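Local atomic coordinates of ALDH21) (Physcomitrella patens subsp. patens, PDB entry 5MZ5), a protein that oxidises succinic semialdehyde with NADP(+) as its cofactor and belongs to the aldehyde dehydrogenase family. Residues A[182-187]-A[260-265]; A[283-288]-A[490-495]; A[211-216]-A[241-246]; A[177-182]-A[205-210]; A[252-257]-A[274-279]. All blocks are in the same frame, centred on the assembly; numbering follows the deposited sequence.

In the fold
Contacts 1, 3 and 4 tie neighbouring strands of one Rossmann-type sheet. Contact 1 is the most buried of the three and pairs strands 182-185 and 260-264 in full; contacts 3 and 4 use the two ends of strand 209-212, and each has a single beta bridge, with prolines and loops after it in contact 3 and before it in contact 4. Contact 2 lies beyond strand 260-264; it is buried and acidic, its two segments joined by carbon packing and a bridging water. Contact 5 joins two helix ends near the surface, where methyl groups and a water meet an arginine whose charge is paired outside the contact. Contacts 1, 2 and 3 hold cofactor-binding residues, while contacts 2, 4 and 5 also reach a second subunit.

Contact 1. Residues A[182-187]-A[260-265]; sequences VSMVSP and LLTFTG
Val182 to Val185 run parallel to Leu260 to Thr264, and their side chains mesh on both faces of the sheet. On one face the bump is the CG2 methyl of Thr262, which sits in the hollow between Val182 and Met184, 3.7 Å from Val182 CG1 and 3.8 Å from Met184 CG. Thr262 OG1 lies opposite its own backbone N (chi1 176°), which leaves CG2 to face these neighbours. Leu260 lies alongside Val182 and points the same way. On the other face Leu261 CD1 fills the notch between Ser183 and Val185, with Ser183 OG 3.7 Å away. Val185 CG1 meets the Phe263 ring at its edge, 3.5 Å from Phe263 CD1, and Met273 of helix 267-276 packs on both residues. Past the end of strand 182-185, Pro187 CG rests on Thr264 CG2 at 3.6 Å. Four backbone hydrogen bonds zip the strands, and a water joins Thr264 O to the O of Ser186, an NADP(+)-binding residue, the latter weakly. Ser183 OG bonds Phe252 O, and Lys198, from the helix packed on the Thr262 face, bonds Thr262 OG1 and Thr264 OG1; these three buried hydroxyls are thus satisfied, and the two threonines probably fix the lysine's amino group in position.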
# COMPACT_ATOMS: atom_id res chain seq x y z
N VAL A 182 -10.24 -24.33 -7.21
CA VAL A 182 -10.85 -24.03 -5.92
C VAL A 182 -12.08 -24.90 -5.69
O VAL A 182 -12.96 -24.97 -6.54
CB VAL A 182 -11.17 -22.51 -5.76
CG1 VAL A 182 -11.85 -22.21 -4.41
CG2 VAL A 182 -9.93 -21.63 -5.95
N SER A 183 -12.13 -25.54 -4.50
CA SER A 183 -13.29 -26.30 -4.04
C SER A 183 -14.14 -25.33 -3.21
O SER A 183 -13.63 -24.73 -2.25
CB SER A 183 -12.86 -27.49 -3.19
OG SER A 183 -14.03 -28.12 -2.69
N MET A 184 -15.42 -25.15 -3.59
CA MET A 184 -16.34 -24.23 -2.90
C MET A 184 -17.53 -24.98 -2.39
O MET A 184 -18.12 -25.77 -3.13
CB MET A 184 -16.81 -23.08 -3.83
CG MET A 184 -15.69 -22.30 -4.47
SD MET A 184 -16.35 -21.14 -5.69
CE MET A 184 -14.91 -20.26 -6.06
N VAL A 185 -17.85 -24.76 -1.11
CA VAL A 185 -18.99 -25.37 -0.42
C VAL A 185 -19.72 -24.21 0.24
O VAL A 185 -19.17 -23.53 1.09
CB VAL A 185 -18.58 -26.50 0.56
CG1 VAL A 185 -19.81 -27.12 1.22
CG2 VAL A 185 -17.74 -27.59 -0.16
N SER A 186 -20.94 -23.94 -0.22
CA SER A 186 -21.72 -22.78 0.21
C SER A 186 -22.95 -23.14 1.09
O SER A 186 -23.37 -24.29 1.12
CB SER A 186 -22.11 -21.96 -1.00
OG SER A 186 -22.80 -22.75 -1.95
N PRO A 187 -23.53 -22.16 1.84
CA PRO A 187 -24.65 -22.48 2.74
C PRO A 187 -26.05 -22.22 2.16
O PRO A 187 -26.20 -21.76 1.01
CB PRO A 187 -24.36 -21.57 3.93
CG PRO A 187 -23.85 -20.30 3.27
CD PRO A 187 -23.14 -20.73 1.98
N LEU A 260 -7.25 -25.16 -2.99
CA LEU A 260 -7.92 -24.45 -1.92
C LEU A 260 -9.33 -24.98 -1.72
O LEU A 260 -10.03 -25.26 -2.70
CB LEU A 260 -7.98 -22.94 -2.26
CG LEU A 260 -8.82 -22.01 -1.34
CD1 LEU A 260 -8.17 -21.82 0.03
CD2 LEU A 260 -9.00 -20.65 -1.98
N LEU A 261 -9.72 -25.14 -0.45
CA LEU A 261 -11.08 -25.42 -0.04
C LEU A 261 -11.60 -24.15 0.67
O LEU A 261 -11.00 -23.67 1.63
CB LEU A 261 -11.16 -26.65 0.89
CG LEU A 261 -12.46 -26.82 1.70
CD1 LEU A 261 -13.71 -26.96 0.79
CD2 LEU A 261 -12.36 -28.02 2.63
N THR A 262 -12.73 -23.62 0.21
CA THR A 262 -13.40 -22.48 0.84
C THR A 262 -14.81 -22.92 1.22
O THR A 262 -15.64 -23.27 0.36
CB THR A 262 -13.30 -21.16 0.02
OG1 THR A 262 -14.06 -20.16 0.70
CG2 THR A 262 -13.78 -21.30 -1.40
N PHE A 263 -15.05 -22.95 2.54
CA PHE A 263 -16.31 -23.41 3.11
C PHE A 263 -17.00 -22.35 3.94
O PHE A 263 -16.36 -21.63 4.72
CB PHE A 263 -16.06 -24.68 3.95
CG PHE A 263 -17.24 -25.20 4.75
CD1 PHE A 263 -18.18 -26.04 4.17
CD2 PHE A 263 -17.43 -24.82 6.07
CE1 PHE A 263 -19.25 -26.54 4.91
CE2 PHE A 263 -18.52 -25.29 6.81
CZ PHE A 263 -19.42 -26.17 6.23
N THR A 264 -18.31 -22.25 3.74
CA THR A 264 -19.21 -21.41 4.54
C THR A 264 -20.33 -22.32 5.01
O THR A 264 -21.00 -22.95 4.18
CB THR A 264 -19.72 -20.17 3.82
OG1 THR A 264 -18.61 -19.36 3.45
CG2 THR A 264 -20.66 -19.33 4.72
N GLY A 265 -20.49 -22.42 6.32
CA GLY A 265 -21.52 -23.26 6.90
C GLY A 265 -21.31 -23.57 8.37
O GLY A 265 -20.70 -22.78 9.09
O HOH W 1 -22.46 -25.27 3.76

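Contact 2. Residues A[283-288]-A[490-495]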
# COMPACT_ATOMS: atom_id res chain seq x y z
N VAL A 283 -10.05 -22.06 3.89
CA VAL A 283 -10.71 -20.82 4.29
C VAL A 283 -12.04 -21.28 4.87
O VAL A 283 -12.69 -22.14 4.27
CB VAL A 283 -10.94 -19.87 3.07
CG1 VAL A 283 -12.03 -18.82 3.35
CG2 VAL A 283 -9.64 -19.20 2.65
N MET A 284 -12.44 -20.72 6.03
CA MET A 284 -13.66 -21.11 6.73
C MET A 284 -14.46 -19.91 7.23
O MET A 284 -13.95 -19.09 7.99
CB MET A 284 -13.32 -22.00 7.94
CG MET A 284 -12.72 -23.31 7.58
SD MET A 284 -14.00 -24.53 7.48
CE MET A 284 -13.33 -25.63 6.27
N GLU A 285 -15.73 -19.86 6.86
CA GLU A 285 -16.67 -18.84 7.35
C GLU A 285 -17.73 -19.62 8.10
O GLU A 285 -18.53 -20.32 7.48
CB GLU A 285 -17.27 -18.02 6.20
CG GLU A 285 -16.27 -17.12 5.49
CD GLU A 285 -15.74 -15.94 6.30
OE1 GLU A 285 -14.64 -15.45 5.96
OE2 GLU A 285 -16.42 -15.52 7.26
N LEU A 286 -17.64 -19.60 9.43
CA LEU A 286 -18.55 -20.41 10.25
C LEU A 286 -19.47 -19.52 11.07
O LEU A 286 -19.54 -18.32 10.79
CB LEU A 286 -17.77 -21.46 11.09
CG LEU A 286 -16.62 -22.17 10.34
CD1 LEU A 286 -15.74 -22.92 11.27
CD2 LEU A 286 -17.13 -23.06 9.19
N GLY A 287 -20.19 -20.10 12.01
CA GLY A 287 -21.17 -19.37 12.81
C GLY A 287 -20.67 -18.36 13.82
O GLY A 287 -19.47 -18.09 13.91
N GLY A 288 -21.61 -17.79 14.56
CA GLY A 288 -21.31 -16.83 15.60
C GLY A 288 -22.33 -16.79 16.70
O GLY A 288 -23.34 -17.49 16.66
N GLN A 490 -9.41 -16.90 8.32
CA GLN A 490 -9.27 -15.99 7.16
C GLN A 490 -10.49 -15.08 6.98
O GLN A 490 -11.40 -15.05 7.81
CB GLN A 490 -8.90 -16.71 5.85
CG GLN A 490 -7.79 -17.79 5.97
CD GLN A 490 -6.48 -17.28 6.52
OE1 GLN A 490 -5.74 -18.03 7.18
NE2 GLN A 490 -6.11 -16.03 6.24
N ARG A 491 -10.46 -14.28 5.92
CA ARG A 491 -11.49 -13.30 5.66
C ARG A 491 -12.04 -13.37 4.26
O ARG A 491 -11.30 -13.60 3.29
CB ARG A 491 -10.96 -11.85 5.90
CG ARG A 491 -10.44 -11.55 7.29
CD ARG A 491 -11.55 -11.50 8.34
NE ARG A 491 -11.00 -11.24 9.66
CZ ARG A 491 -10.56 -12.19 10.48
NH1 ARG A 491 -10.63 -13.46 10.13
NH2 ARG A 491 -10.05 -11.87 11.66
N GLU A 492 -13.33 -13.10 4.16
CA GLU A 492 -14.05 -12.88 2.92
C GLU A 492 -14.30 -11.37 2.85
O GLU A 492 -13.78 -10.61 3.68
CB GLU A 492 -15.29 -13.77 2.76
CG GLU A 492 -14.88 -15.20 2.42
CD GLU A 492 -15.95 -16.15 1.91
OE1 GLU A 492 -15.58 -17.29 1.55
OE2 GLU A 492 -17.14 -15.77 1.83
N GLY A 493 -14.99 -10.93 1.82
CA GLY A 493 -15.02 -9.54 1.42
C GLY A 493 -14.06 -9.63 0.25
O GLY A 493 -12.98 -10.22 0.38
N VAL A 494 -14.52 -9.21 -0.93
CA VAL A 494 -13.90 -9.49 -2.22
C VAL A 494 -12.35 -9.42 -2.25
O VAL A 494 -11.75 -10.44 -2.58
CB VAL A 494 -14.52 -8.66 -3.37
CG1 VAL A 494 -13.82 -8.96 -4.68
CG2 VAL A 494 -16.01 -8.92 -3.48
N LYS A 495 -11.72 -8.27 -1.90
CA LYS A 495 -10.25 -8.16 -1.99
C LYS A 495 -9.51 -9.10 -1.01
O LYS A 495 -8.45 -9.60 -1.35
CB LYS A 495 -9.77 -6.70 -1.91
CG LYS A 495 -9.85 -6.04 -0.53
CD LYS A 495 -9.36 -4.59 -0.64
CE LYS A 495 -9.15 -3.94 0.70
NZ LYS A 495 -9.15 -2.45 0.59
O HOH W 2 -13.29 -16.44 9.31
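Gln490 lays its CB and CG across Val283 at about a right angle, with Gln490 CG 4.1 Å from Val283 CG2. Its chain then bends at the second torsion (chi2 -58°), carrying the amide off towards Lys281 of a second subunit, a weak bond. The carbonyl of Gln490 works twice: a water donates to Gln490 O at 2.8 Å and also to Met284 O, bridging the two segments, while Arg491 NH1 reaches Gln490 O at 2.9 Å from above the carbonyl plane. Arg491 NH2 turns to the second subunit, where it meets Glu503 and Thr504 O. Glu492 comes next and packs on Glu285, a residue that contacts NADP(+) and is predicted to be the active-site glutamate. Glu285 OE1 lies 3.6 Å from Glu492 CG and 3.2 Å from Glu492 N, and Glu285 CG backs onto Glu492 CD at 3.7 Å. The two chains cross with their carboxylate planes 45° apart, and Glu285 OE1 stays 4.8 Å from Glu492 OE2. With an alanine at Glu285, the CB and CG of Glu492 would probably lose their packing partner and Glu492 be set freer to move. Gly493, at backbone angles that would jam a side chain, then takes the N-cap position of helix 494-500. Behind this packing, the salt bridge from Lys198 to Glu492 OE1 probably favours the charged form of Glu492 and fixes the direction of its carboxylate.

Contact 3. Residues A[211-216]-A[241-246]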
# COMPACT_ATOMS: atom_id res chain seq x y z
N LEU A 211 -18.15 -25.81 -7.58
CA LEU A 211 -19.01 -25.41 -6.49
C LEU A 211 -20.06 -26.44 -6.15
O LEU A 211 -20.77 -26.95 -7.03
CB LEU A 211 -19.66 -24.01 -6.77
CG LEU A 211 -20.85 -23.56 -5.89
CD1 LEU A 211 -20.40 -23.20 -4.46
CD2 LEU A 211 -21.52 -22.40 -6.51
N LYS A 212 -20.15 -26.73 -4.84
CA LYS A 212 -21.16 -27.60 -4.27
C LYS A 212 -22.15 -26.66 -3.55
O LYS A 212 -21.88 -26.21 -2.44
CB LYS A 212 -20.56 -28.63 -3.28
CG LYS A 212 -21.59 -29.64 -2.75
CD LYS A 212 -21.13 -30.30 -1.45
CE LYS A 212 -22.19 -31.17 -0.82
NZ LYS A 212 -23.29 -30.39 -0.21
N PRO A 213 -23.27 -26.28 -4.19
CA PRO A 213 -24.24 -25.43 -3.48
C PRO A 213 -24.99 -26.27 -2.43
O PRO A 213 -24.99 -27.51 -2.54
CB PRO A 213 -25.17 -24.96 -4.60
CG PRO A 213 -25.11 -26.04 -5.63
CD PRO A 213 -23.77 -26.70 -5.52
N ALA A 214 -25.61 -25.62 -1.42
CA ALA A 214 -26.39 -26.36 -0.42
C ALA A 214 -27.57 -27.03 -1.14
O ALA A 214 -28.20 -26.42 -2.01
CB ALA A 214 -26.90 -25.42 0.66
N SER A 215 -27.82 -28.31 -0.84
CA SER A 215 -28.87 -29.11 -1.46
C SER A 215 -30.28 -28.57 -1.22
O SER A 215 -31.14 -28.74 -2.09
CB SER A 215 -28.75 -30.57 -1.05
OG SER A 215 -27.70 -31.15 -1.79
N ARG A 216 -30.51 -27.86 -0.10
CA ARG A 216 -31.80 -27.24 0.22
C ARG A 216 -32.05 -25.98 -0.61
O ARG A 216 -33.20 -25.64 -0.86
CB ARG A 216 -31.90 -26.92 1.71
CG ARG A 216 -32.58 -28.01 2.52
CD ARG A 216 -32.78 -27.64 3.98
NE ARG A 216 -31.52 -27.64 4.72
CZ ARG A 216 -31.42 -27.76 6.04
NH1 ARG A 216 -32.50 -27.92 6.79
NH2 ARG A 216 -30.22 -27.73 6.62
N ILE A 241 -20.95 -26.34 -11.26
CA ILE A 241 -21.88 -26.09 -10.14
C ILE A 241 -22.76 -27.33 -10.05
O ILE A 241 -23.61 -27.56 -10.91
CB ILE A 241 -22.68 -24.75 -10.22
CG1 ILE A 241 -21.72 -23.53 -10.36
CG2 ILE A 241 -23.64 -24.59 -8.99
CD1 ILE A 241 -22.37 -22.28 -10.80
N LEU A 242 -22.46 -28.18 -9.05
CA LEU A 242 -23.12 -29.47 -8.85
C LEU A 242 -23.68 -29.69 -7.43
O LEU A 242 -22.89 -29.85 -6.49
CB LEU A 242 -22.19 -30.65 -9.20
CG LEU A 242 -21.06 -30.47 -10.21
CD1 LEU A 242 -19.84 -31.28 -9.78
CD2 LEU A 242 -21.50 -30.94 -11.59
N PRO A 243 -25.02 -29.75 -7.25
CA PRO A 243 -25.57 -30.16 -5.94
C PRO A 243 -25.20 -31.65 -5.81
O PRO A 243 -25.35 -32.42 -6.77
CB PRO A 243 -27.09 -29.95 -6.09
CG PRO A 243 -27.24 -29.18 -7.39
CD PRO A 243 -26.09 -29.59 -8.24
N VAL A 244 -24.57 -32.02 -4.71
CA VAL A 244 -24.01 -33.36 -4.57
C VAL A 244 -24.65 -34.13 -3.39
O VAL A 244 -24.99 -33.55 -2.35
CB VAL A 244 -22.44 -33.24 -4.49
CG1 VAL A 244 -21.77 -34.48 -3.93
CG2 VAL A 244 -21.86 -32.91 -5.86
N SER A 245 -24.84 -35.45 -3.61
CA SER A 245 -25.36 -36.39 -2.62
C SER A 245 -24.30 -36.60 -1.52
O SER A 245 -23.11 -36.35 -1.72
CB SER A 245 -25.69 -37.74 -3.27
OG SER A 245 -24.55 -38.36 -3.84
N ARG A 246 -24.75 -37.10 -0.37
CA ARG A 246 -23.90 -37.37 0.79
C ARG A 246 -22.77 -38.35 0.47
O ARG A 246 -21.65 -38.15 0.93
CB ARG A 246 -24.77 -37.91 1.93
CG ARG A 246 -24.12 -37.71 3.28
CD ARG A 246 -24.91 -38.35 4.36
NE ARG A 246 -24.12 -38.50 5.58
CZ ARG A 246 -24.58 -39.05 6.69
NH1 ARG A 246 -25.83 -39.50 6.74
NH2 ARG A 246 -23.81 -39.16 7.75
O HOH W 3 -25.03 -30.15 -2.40
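Leu211 and Ile241 form the one bridge of this short parallel pairing, and a single backbone hydrogen bond, Leu242 N to Leu211 O at 2.9 Å, joins the segments directly. The apolar contacts follow on from it. Leu211 and Ile241 lie side by side, with Leu211 CD2 3.9 Å from Ile241 CG2. The same CG2 also takes Pro213 CG, again at 3.9 Å, so the isoleucine branch is shared by a leucine and a proline ring. Pro213 CG in turn approaches the ring of Pro243, while Lys212 CG crosses Val244 at about a right angle, 4.1 Å from Val244 CB. Beyond that point the Lys212 chain runs extended until its last torsion (chi4 -73°) turns NZ to a water. The polar contacts centre on this water, which lies between the segments and accepts from Lys212 NZ at 2.8 Å and from Val244 N. It donates to Pro213 O and bonds Ser215 OG at 2.9 Å. Lys212 and Ser215, two of the water's partners, bind NADP(+). A methionine in place of Lys212 would probably leave the water short of one donor and the cofactor site short of a positive charge. Strand 239-241 is an outermost strand of its sheet within this chain; Ala221 of helix 219-229 covers Leu211, Pro213 and Ile241, while Phe252 of helix 251-254 packs on Lys212 and Val244, and Ile78 of helix 75-94 on Leu242 and Val244.

Contact 4. Residues A[177-182]-A[205-210]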
# COMPACT_ATOMS: atom_id res chain seq x y z
N PHE A 177 -0.08 -14.86 -8.14
CA PHE A 177 -0.55 -15.78 -9.17
C PHE A 177 -1.76 -16.57 -8.71
O PHE A 177 -1.85 -16.88 -7.52
CB PHE A 177 0.60 -16.76 -9.54
CG PHE A 177 1.74 -16.11 -10.28
CD1 PHE A 177 2.72 -15.39 -9.60
CD2 PHE A 177 1.85 -16.24 -11.66
CE1 PHE A 177 3.76 -14.76 -10.30
CE2 PHE A 177 2.90 -15.63 -12.36
CZ PHE A 177 3.86 -14.91 -11.67
N PRO A 178 -2.69 -16.98 -9.62
CA PRO A 178 -3.80 -17.84 -9.18
C PRO A 178 -3.31 -19.10 -8.45
O PRO A 178 -2.36 -19.73 -8.92
CB PRO A 178 -4.53 -18.20 -10.49
CG PRO A 178 -4.13 -17.14 -11.46
CD PRO A 178 -2.74 -16.73 -11.08
N ILE A 179 -3.92 -19.43 -7.30
CA ILE A 179 -3.55 -20.63 -6.51
C ILE A 179 -3.86 -21.93 -7.28
O ILE A 179 -3.17 -22.93 -7.09
CB ILE A 179 -4.22 -20.61 -5.09
CG1 ILE A 179 -3.53 -21.62 -4.11
CG2 ILE A 179 -5.77 -20.82 -5.14
CD1 ILE A 179 -3.96 -21.45 -2.63
N GLY A 180 -4.86 -21.87 -8.18
CA GLY A 180 -5.29 -23.01 -8.98
C GLY A 180 -6.73 -23.39 -8.72
O GLY A 180 -7.46 -22.57 -8.17
N PRO A 181 -7.14 -24.65 -9.04
CA PRO A 181 -8.55 -25.06 -8.80
C PRO A 181 -9.04 -24.92 -7.35
O PRO A 181 -8.37 -25.29 -6.39
CB PRO A 181 -8.59 -26.52 -9.28
CG PRO A 181 -7.47 -26.61 -10.29
CD PRO A 181 -6.38 -25.74 -9.69
N VAL A 182 -10.24 -24.33 -7.21
CA VAL A 182 -10.85 -24.03 -5.92
C VAL A 182 -12.08 -24.90 -5.69
O VAL A 182 -12.96 -24.97 -6.54
CB VAL A 182 -11.17 -22.51 -5.76
CG1 VAL A 182 -11.85 -22.21 -4.41
CG2 VAL A 182 -9.93 -21.63 -5.95
N VAL A 205 -9.53 -13.26 -9.89
CA VAL A 205 -8.16 -13.75 -9.80
C VAL A 205 -7.76 -14.63 -11.01
O VAL A 205 -6.62 -14.55 -11.46
CB VAL A 205 -7.98 -14.45 -8.43
CG1 VAL A 205 -6.88 -15.51 -8.45
CG2 VAL A 205 -7.75 -13.42 -7.33
N GLY A 206 -8.68 -15.44 -11.51
CA GLY A 206 -8.42 -16.35 -12.61
C GLY A 206 -8.20 -17.77 -12.14
O GLY A 206 -7.30 -18.46 -12.64
N CYS A 207 -9.02 -18.22 -11.16
CA CYS A 207 -9.01 -19.59 -10.62
C CYS A 207 -10.20 -20.36 -11.16
O CYS A 207 -11.32 -19.92 -10.95
CB CYS A 207 -9.09 -19.57 -9.09
SG CYS A 207 -7.54 -19.22 -8.25
N PRO A 208 -10.02 -21.58 -11.73
CA PRO A 208 -11.19 -22.40 -12.05
C PRO A 208 -11.78 -22.96 -10.74
O PRO A 208 -11.08 -23.05 -9.72
CB PRO A 208 -10.61 -23.52 -12.93
CG PRO A 208 -9.21 -23.66 -12.45
CD PRO A 208 -8.75 -22.30 -12.01
N PHE A 209 -13.07 -23.30 -10.73
CA PHE A 209 -13.68 -23.77 -9.49
C PHE A 209 -14.76 -24.82 -9.71
O PHE A 209 -15.36 -24.88 -10.78
CB PHE A 209 -14.25 -22.58 -8.68
CG PHE A 209 -15.39 -21.84 -9.34
CD1 PHE A 209 -16.71 -22.26 -9.17
CD2 PHE A 209 -15.14 -20.75 -10.17
CE1 PHE A 209 -17.76 -21.59 -9.82
CE2 PHE A 209 -16.20 -20.07 -10.80
CZ PHE A 209 -17.50 -20.50 -10.62
N VAL A 210 -15.02 -25.62 -8.67
CA VAL A 210 -16.11 -26.60 -8.62
C VAL A 210 -16.90 -26.23 -7.38
O VAL A 210 -16.38 -26.27 -6.27
CB VAL A 210 -15.67 -28.10 -8.63
CG1 VAL A 210 -16.88 -29.02 -8.72
CG2 VAL A 210 -14.70 -28.38 -9.77
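Val182 and Phe209 sit at the starts of the two parallel strands of a beta-alpha-beta crossover, strand 182-185, helix 193-205 and strand 209-212, in the Rossmann-type sheet. Two backbone hydrogen bonds pair them: Val182 N to Pro208 O at 2.9 Å, in the carbonyl plane, and Val210 N to Val182 O at 3.0 Å. Helix 193-205 ends in a Schellman motif with Gly206 as its C-prime residue, and Cys207 then drops its side chain into a bay of the other segment. Cys207 SG, opposite the carbonyl carbon (chi1 -79°), lies 3.9 Å from Ile179 CG2, also touching Pro178 CB, and Val182 CG2 closes on Cys207 CB at 3.8 Å. Prolines form two further bumps. Pro178 CG lies 3.6 Å from Val205 O and its CB touches the Val205 side chain, while Pro181 CG meets Pro208 CG at 4.0 Å. Gly180 turns the chain between Pro178 and Pro181 at angles that would jam a side chain against the preceding carbonyl. The Phe209 ring swings away from Val182, its edge towards Cys207 O. Helix 75-94 packs on both Pro181 and Pro208, strand 239-241 flanks Phe209, and strand 260-264 lies on the other side of strand 182-185.

Contact 5. Residues A[252-257]-A[274-279]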
# COMPACT_ATOMS: atom_id res chain seq x y z
N PHE A 252 -15.12 -32.94 -2.30
CA PHE A 252 -14.91 -31.51 -2.15
C PHE A 252 -13.91 -31.18 -1.03
O PHE A 252 -13.28 -30.11 -1.05
CB PHE A 252 -16.25 -30.80 -1.92
CG PHE A 252 -17.02 -30.69 -3.21
CD1 PHE A 252 -17.85 -31.74 -3.65
CD2 PHE A 252 -16.91 -29.55 -4.01
CE1 PHE A 252 -18.54 -31.64 -4.86
CE2 PHE A 252 -17.60 -29.46 -5.22
CZ PHE A 252 -18.40 -30.50 -5.64
N THR A 253 -13.76 -32.11 -0.07
CA THR A 253 -12.86 -31.96 1.05
C THR A 253 -11.44 -32.50 0.76
O THR A 253 -10.47 -31.77 0.89
CB THR A 253 -13.48 -32.58 2.32
OG1 THR A 253 -14.65 -31.84 2.64
CG2 THR A 253 -12.53 -32.61 3.52
N VAL A 254 -11.35 -33.77 0.39
CA VAL A 254 -10.11 -34.54 0.28
C VAL A 254 -9.37 -34.51 -1.07
O VAL A 254 -8.17 -34.80 -1.09
CB VAL A 254 -10.35 -36.01 0.72
CG1 VAL A 254 -11.00 -36.06 2.11
CG2 VAL A 254 -11.18 -36.79 -0.30
N ASP A 255 -10.07 -34.21 -2.17
CA ASP A 255 -9.44 -34.29 -3.49
C ASP A 255 -8.18 -33.42 -3.63
O ASP A 255 -8.22 -32.21 -3.40
CB ASP A 255 -10.43 -34.03 -4.63
CG ASP A 255 -9.98 -34.72 -5.89
OD1 ASP A 255 -9.09 -34.18 -6.57
OD2 ASP A 255 -10.45 -35.83 -6.15
N GLU A 256 -7.07 -34.07 -3.96
CA GLU A 256 -5.74 -33.46 -4.08
C GLU A 256 -5.60 -32.54 -5.29
O GLU A 256 -4.66 -31.74 -5.32
CB GLU A 256 -4.65 -34.54 -4.09
CG GLU A 256 -4.58 -35.37 -2.81
CD GLU A 256 -3.52 -36.46 -2.78
OE1 GLU A 256 -3.84 -37.60 -2.35
OE2 GLU A 256 -2.37 -36.17 -3.17
N ARG A 257 -6.54 -32.61 -6.27
CA ARG A 257 -6.51 -31.74 -7.45
C ARG A 257 -6.92 -30.29 -7.09
O ARG A 257 -6.57 -29.36 -7.81
CB ARG A 257 -7.36 -32.31 -8.60
CG ARG A 257 -6.74 -33.54 -9.28
CD ARG A 257 -7.76 -34.31 -10.12
NE ARG A 257 -8.81 -34.91 -9.28
CZ ARG A 257 -9.89 -35.55 -9.73
NH1 ARG A 257 -10.77 -36.05 -8.87
NH2 ARG A 257 -10.10 -35.69 -11.03
N LYS A 274 -11.54 -29.05 7.54
CA LYS A 274 -10.18 -28.48 7.66
C LYS A 274 -9.19 -29.58 8.10
O LYS A 274 -8.13 -29.71 7.49
CB LYS A 274 -10.17 -27.29 8.65
CG LYS A 274 -8.81 -26.60 8.78
CD LYS A 274 -8.80 -25.62 9.95
CE LYS A 274 -7.46 -24.91 10.16
NZ LYS A 274 -6.44 -25.78 10.82
N ALA A 275 -9.59 -30.41 9.12
CA ALA A 275 -8.79 -31.51 9.64
C ALA A 275 -8.47 -32.58 8.59
O ALA A 275 -7.38 -33.14 8.62
CB ALA A 275 -9.50 -32.15 10.83
N ARG A 276 -9.41 -32.82 7.64
CA ARG A 276 -9.24 -33.88 6.64
C ARG A 276 -8.94 -33.42 5.23
O ARG A 276 -8.82 -34.25 4.34
CB ARG A 276 -10.48 -34.81 6.65
CG ARG A 276 -10.70 -35.55 7.98
CD ARG A 276 -11.97 -36.41 8.02
NE ARG A 276 -13.18 -35.68 7.62
CZ ARG A 276 -13.68 -35.68 6.39
NH1 ARG A 276 -14.75 -34.95 6.10
NH2 ARG A 276 -13.10 -36.38 5.42
N ALA A 277 -8.78 -32.10 5.03
CA ALA A 277 -8.53 -31.50 3.73
C ALA A 277 -7.22 -31.95 3.01
O ALA A 277 -7.12 -31.83 1.79
CB ALA A 277 -8.56 -29.99 3.85
N GLY A 278 -6.25 -32.46 3.77
CA GLY A 278 -4.96 -32.83 3.23
C GLY A 278 -4.05 -31.62 3.09
O GLY A 278 -4.07 -30.73 3.94
N LYS A 279 -3.30 -31.53 1.98
CA LYS A 279 -2.29 -30.48 1.73
C LYS A 279 -2.83 -29.09 1.35
O LYS A 279 -2.14 -28.11 1.59
CB LYS A 279 -1.29 -30.97 0.67
CG LYS A 279 -0.54 -32.22 1.10
CD LYS A 279 0.61 -32.57 0.19
CE LYS A 279 1.05 -33.98 0.43
NZ LYS A 279 2.11 -34.38 -0.52
O HOH W 4 -16.30 -34.04 3.79
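Two helix ends meet backbone to backbone, Thr253 O facing Ala277 CA at 3.4 Å in a CA-H...O contact (149° at the hydrogen). Among the side chains, the Thr253 CG2 methyl lies over one face of the Arg276 guanidinium, 4.1 Å from Arg276 NH1. With Thr253 OG1 beside the backbone N (chi1 -65°), CG2 is left anti to that N and reaches the guanidinium, while OG1 bonds a water, which in turn accepts from Arg276 NH1 at 2.9 Å, in the guanidinium plane. Val254 CG1 fills the angle made by the arginine's main chain and its bent side chain, 3.6 Å from Arg276 O and 3.9 Å from Arg276 NH2. Salt bridges to Asp250 and Asp272 hold that guanidinium in position. In the Rossmann-type fold these helices flank strand 260-264 along the chain: helix 251-254 leads into it, and helix 267-276 is the crossover from it to strand 281-285. Just after the first helix Asp255 makes an Asx turn, its OD1 accepting from Arg257 N. Arg257 also folds back and grips the carboxylate side-on, with NE 2.8 Å from Asp255 OD1 and NH1 2.7 Å from Asp255 OD2; Asp79 and Asp83 of helix 75-94 bind the same arginine. Thr253 O and Ala277 O, two acceptors 3.5 Å apart, both take a bond from Lys280 NZ, which also bonds Asp255 O. On the other segment, Lys279 forms a salt bridge to Asp486 of a second subunit, and Gly278 O accepts from Lys274 of that subunit.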